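Long-range contact in pheromone from Euplotes raikovi Er-13 (Euplotes raikovi, PDB 6E6N), which probably acts as a secreted mating signal of the ciliate, a small disulfide-rich pheromone recognised by receptors on the cell surface: residues Ala7-Cys16 and Cys30-Cys38. Numbering follows the deposited sequence. Where two conformers were deposited one is given.
Sequences AQQCTNEEGC and CLMYIWNNC
Ala7 and Cys30 bring the backbones of helices 2-8 and 24-37 within 5.1 Å, CA to CA, in the disulfide-linked three-helix fold of Euplotes pheromones. Helix 2-8 closes in a Schellman motif, with Cys10 at positive phi, and the chain then runs past Ile34 to Asn12, the N-cap of helix 13-20. Two disulfides tie the segments: Cys10-Cys38 fixes the C-terminus, and Cys16-Cys30 is buried. The Ala7 methyl lies against both Cys30 SG and Tyr33 CD2, 3.8 Å from each, so a small residue suits this close helix approach. Between the two disulfides sits Ile34, whose branched side chain fills two sites: CG2 faces the carbonyl oxygens of Ala7 and Thr11, while CG1, between backbone N and carbonyl carbon (chi1 69°), carries CD1 to 3.4 Å from Thr11 O and 3.8 Å from Cys16 SG. Cut back to alanine, this residue is likely to leave a gap against the Thr11-Asn12 backbone and beside Cys16 SG. The Tyr33 ring turns an edge to Ala7 O, and its hydroxyl shares a water with Gln8 O. Leu31 CD2 packs on the aliphatic part of Glu13, whose bent chain brings the carboxylate to Trp35: NE1 donates in the indole plane to the anti lone pair of Glu13 OE2, 2.9 Å away.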
loop_
_atom_site.group_PDB
_atom_site.type_symbol
_atom_site.label_atom_id
_atom_site.label_comp_id
_atom_site.label_asym_id
_atom_site.label_seq_id
_atom_site.Cartn_x
_atom_site.Cartn_y
_atom_site.Cartn_z
ATOM N N ALA A 7 -2.076 -3.266 -1.787
ATOM C CA ALA A 7 -0.849 -3.389 -2.556
ATOM C C ALA A 7 -1.022 -4.416 -3.684
ATOM O O ALA A 7 -0.624 -4.113 -4.843
ATOM C CB ALA A 7 0.336 -3.743 -1.664
ATOM N N GLN A 8 -1.620 -5.567 -3.393
ATOM C CA GLN A 8 -1.644 -6.653 -4.350
ATOM C C GLN A 8 -2.531 -6.264 -5.522
ATOM O O GLN A 8 -2.266 -6.632 -6.670
ATOM C CB GLN A 8 -2.161 -7.939 -3.699
ATOM C CG GLN A 8 -2.250 -9.087 -4.675
ATOM C CD GLN A 8 -3.467 -9.177 -5.551
ATOM O OE1 GLN A 8 -4.517 -8.579 -5.281
ATOM N NE2 GLN A 8 -3.349 -9.996 -6.590
ATOM N N GLN A 9 -3.574 -5.498 -5.210
ATOM C CA GLN A 9 -4.513 -4.983 -6.194
ATOM C C GLN A 9 -3.948 -3.782 -7.004
ATOM O O GLN A 9 -4.622 -3.297 -7.895
ATOM C CB GLN A 9 -5.793 -4.572 -5.424
ATOM C CG GLN A 9 -6.577 -5.751 -4.855
ATOM C CD GLN A 9 -7.296 -6.514 -5.928
ATOM O OE1 GLN A 9 -8.141 -5.944 -6.625
ATOM N NE2 GLN A 9 -6.963 -7.805 -6.097
ATOM N N CYS A 10 -2.709 -3.359 -6.754
ATOM C CA CYS A 10 -2.146 -2.232 -7.486
ATOM C C CYS A 10 -2.963 -0.960 -7.354
ATOM O O CYS A 10 -3.294 -0.258 -8.339
ATOM C CB CYS A 10 -1.811 -2.622 -8.935
ATOM S SG CYS A 10 -0.423 -3.818 -9.089
ATOM N N THR A 11 -3.325 -0.677 -6.112
ATOM C CA THR A 11 -3.887 0.628 -5.754
ATOM C C THR A 11 -2.912 1.703 -6.071
ATOM O O THR A 11 -1.796 1.476 -6.513
ATOM C CB THR A 11 -4.271 0.595 -4.251
ATOM O OG1 THR A 11 -5.118 1.704 -3.924
ATOM C CG2 THR A 11 -3.024 0.693 -3.339
ATOM N N ASN A 12 -3.367 2.945 -5.912
ATOM C CA ASN A 12 -2.506 4.085 -6.144
ATOM C C ASN A 12 -1.950 4.578 -4.805
ATOM O O ASN A 12 -2.158 3.969 -3.726
ATOM C CB ASN A 12 -3.235 5.167 -6.920
ATOM C CG ASN A 12 -4.471 5.685 -6.251
ATOM O OD1 ASN A 12 -4.705 5.462 -5.066
ATOM N ND2 ASN A 12 -5.323 6.365 -7.049
ATOM N N GLU A 13 -1.249 5.667 -4.815
ATOM C CA GLU A 13 -0.531 6.101 -3.638
ATOM C C GLU A 13 -1.446 6.535 -2.495
ATOM O O GLU A 13 -1.236 6.131 -1.339
ATOM C CB GLU A 13 0.403 7.256 -3.967
ATOM C CG GLU A 13 1.568 6.850 -4.874
ATOM C CD GLU A 13 1.225 6.673 -6.352
ATOM O OE1 GLU A 13 0.105 6.962 -6.817
ATOM O OE2 GLU A 13 2.124 6.164 -7.021
ATOM N N GLU A 14 -2.510 7.251 -2.818
ATOM C CA GLU A 14 -3.567 7.567 -1.863
ATOM C C GLU A 14 -4.251 6.308 -1.334
ATOM O O GLU A 14 -4.663 6.277 -0.182
ATOM C CB GLU A 14 -4.583 8.521 -2.470
ATOM C CG GLU A 14 -3.965 9.649 -3.305
ATOM C CD GLU A 14 -3.953 9.378 -4.846
ATOM O OE1 GLU A 14 -2.993 8.706 -5.390
ATOM O OE2 GLU A 14 -4.909 9.909 -5.518
ATOM N N GLY A 15 -4.365 5.294 -2.180
ATOM C CA GLY A 15 -4.928 4.071 -1.748
ATOM C C GLY A 15 -4.082 3.358 -0.723
ATOM O O GLY A 15 -4.581 2.775 0.217
ATOM N N CYS A 16 -2.769 3.364 -0.926
ATOM C CA CYS A 16 -1.893 2.831 0.085
ATOM C C CYS A 16 -2.034 3.587 1.400
ATOM O O CYS A 16 -2.083 2.988 2.489
ATOM C CB CYS A 16 -0.411 2.856 -0.314
ATOM S SG CYS A 16 0.132 1.675 -1.552
ATOM N N CYS A 30 3.590 -0.782 1.103
ATOM C CA CYS A 30 2.633 -0.713 0.049
ATOM C C CYS A 30 3.111 0.165 -1.099
ATOM O O CYS A 30 3.024 -0.226 -2.265
ATOM C CB CYS A 30 1.314 -0.232 0.604
ATOM S SG CYS A 30 -0.112 -0.146 -0.559
ATOM N N LEU A 31 3.666 1.340 -0.763
ATOM C CA LEU A 31 4.200 2.239 -1.783
ATOM C C LEU A 31 5.361 1.630 -2.576
ATOM O O LEU A 31 5.368 1.666 -3.813
ATOM C CB LEU A 31 4.604 3.538 -1.120
ATOM C CG LEU A 31 3.450 4.430 -0.576
ATOM C CD1 LEU A 31 4.060 5.546 0.262
ATOM C CD2 LEU A 31 2.596 4.964 -1.731
ATOM N N MET A 32 6.298 1.012 -1.852
ATOM C CA MET A 32 7.438 0.310 -2.474
ATOM C C MET A 32 6.895 -0.748 -3.447
ATOM O O MET A 32 7.326 -0.870 -4.561
ATOM C CB MET A 32 8.316 -0.367 -1.414
ATOM C CG MET A 32 8.931 0.515 -0.336
ATOM S SD MET A 32 10.451 1.261 -0.870
ATOM C CE MET A 32 10.890 0.244 -2.254
ATOM N N TYR A 33 5.907 -1.517 -2.991
ATOM C CA TYR A 33 5.310 -2.559 -3.822
ATOM C C TYR A 33 4.709 -2.013 -5.076
ATOM O O TYR A 33 4.990 -2.532 -6.177
ATOM C CB TYR A 33 4.294 -3.376 -3.044
ATOM C CG TYR A 33 3.749 -4.539 -3.890
ATOM C CD1 TYR A 33 4.473 -5.699 -4.017
ATOM C CD2 TYR A 33 2.604 -4.404 -4.636
ATOM C CE1 TYR A 33 4.060 -6.731 -4.858
ATOM C CE2 TYR A 33 2.160 -5.454 -5.469
ATOM C CZ TYR A 33 2.911 -6.624 -5.556
ATOM O OH TYR A 33 2.516 -7.640 -6.387
ATOM N N ILE A 34 3.847 -1.006 -4.966
ATOM C CA ILE A 34 3.166 -0.507 -6.174
ATOM C C ILE A 34 4.102 0.213 -7.132
ATOM O O ILE A 34 3.937 0.158 -8.338
ATOM C CB ILE A 34 1.907 0.346 -5.894
ATOM C CG1 ILE A 34 2.262 1.700 -5.246
ATOM C CG2 ILE A 34 0.906 -0.451 -5.105
ATOM C CD1 ILE A 34 1.068 2.654 -5.135
ATOM N N TRP A 35 5.137 0.840 -6.601
ATOM C CA TRP A 35 6.086 1.517 -7.451
ATOM C C TRP A 35 6.947 0.538 -8.196
ATOM O O TRP A 35 7.344 0.833 -9.310
ATOM C CB TRP A 35 6.929 2.439 -6.617
ATOM C CG TRP A 35 6.152 3.634 -6.100
ATOM C CD1 TRP A 35 4.984 4.113 -6.558
ATOM C CD2 TRP A 35 6.547 4.466 -5.024
ATOM N NE1 TRP A 35 4.610 5.234 -5.819
ATOM C CE2 TRP A 35 5.576 5.478 -4.894
ATOM C CE3 TRP A 35 7.673 4.488 -4.187
ATOM C CZ2 TRP A 35 5.654 6.467 -3.936
ATOM C CZ3 TRP A 35 7.762 5.510 -3.222
ATOM C CH2 TRP A 35 6.739 6.470 -3.116
ATOM N N ASN A 36 7.229 -0.649 -7.605
ATOM C CA ASN A 36 8.120 -1.633 -8.217
ATOM C C ASN A 36 7.383 -2.630 -9.076
ATOM O O ASN A 36 7.885 -3.123 -10.073
ATOM C CB ASN A 36 8.943 -2.379 -7.163
ATOM C CG ASN A 36 10.126 -3.133 -7.773
ATOM O OD1 ASN A 36 10.749 -2.671 -8.750
ATOM N ND2 ASN A 36 10.419 -4.322 -7.241
ATOM N N ASN A 37 6.192 -2.989 -8.680
ATOM C CA ASN A 37 5.477 -4.105 -9.268
ATOM C C ASN A 37 4.192 -3.761 -10.033
ATOM O O ASN A 37 3.558 -4.648 -10.585
ATOM C CB ASN A 37 5.193 -5.154 -8.176
ATOM C CG ASN A 37 6.477 -5.700 -7.572
ATOM O OD1 ASN A 37 7.251 -6.403 -8.234
ATOM N ND2 ASN A 37 6.781 -5.267 -6.372
ATOM N N CYS A 38 3.826 -2.495 -10.116
ATOM C CA CYS A 38 2.526 -2.110 -10.714
ATOM C C CYS A 38 2.728 -1.032 -11.739
ATOM O O CYS A 38 1.915 -0.986 -12.662
ATOM C CB CYS A 38 1.540 -1.601 -9.661
ATOM S SG CYS A 38 1.149 -2.759 -8.333
ATOM O OXT CYS A 38 3.682 -0.241 -11.645
HETATM O O HOH W 1 0.102 -7.753 -7.508
#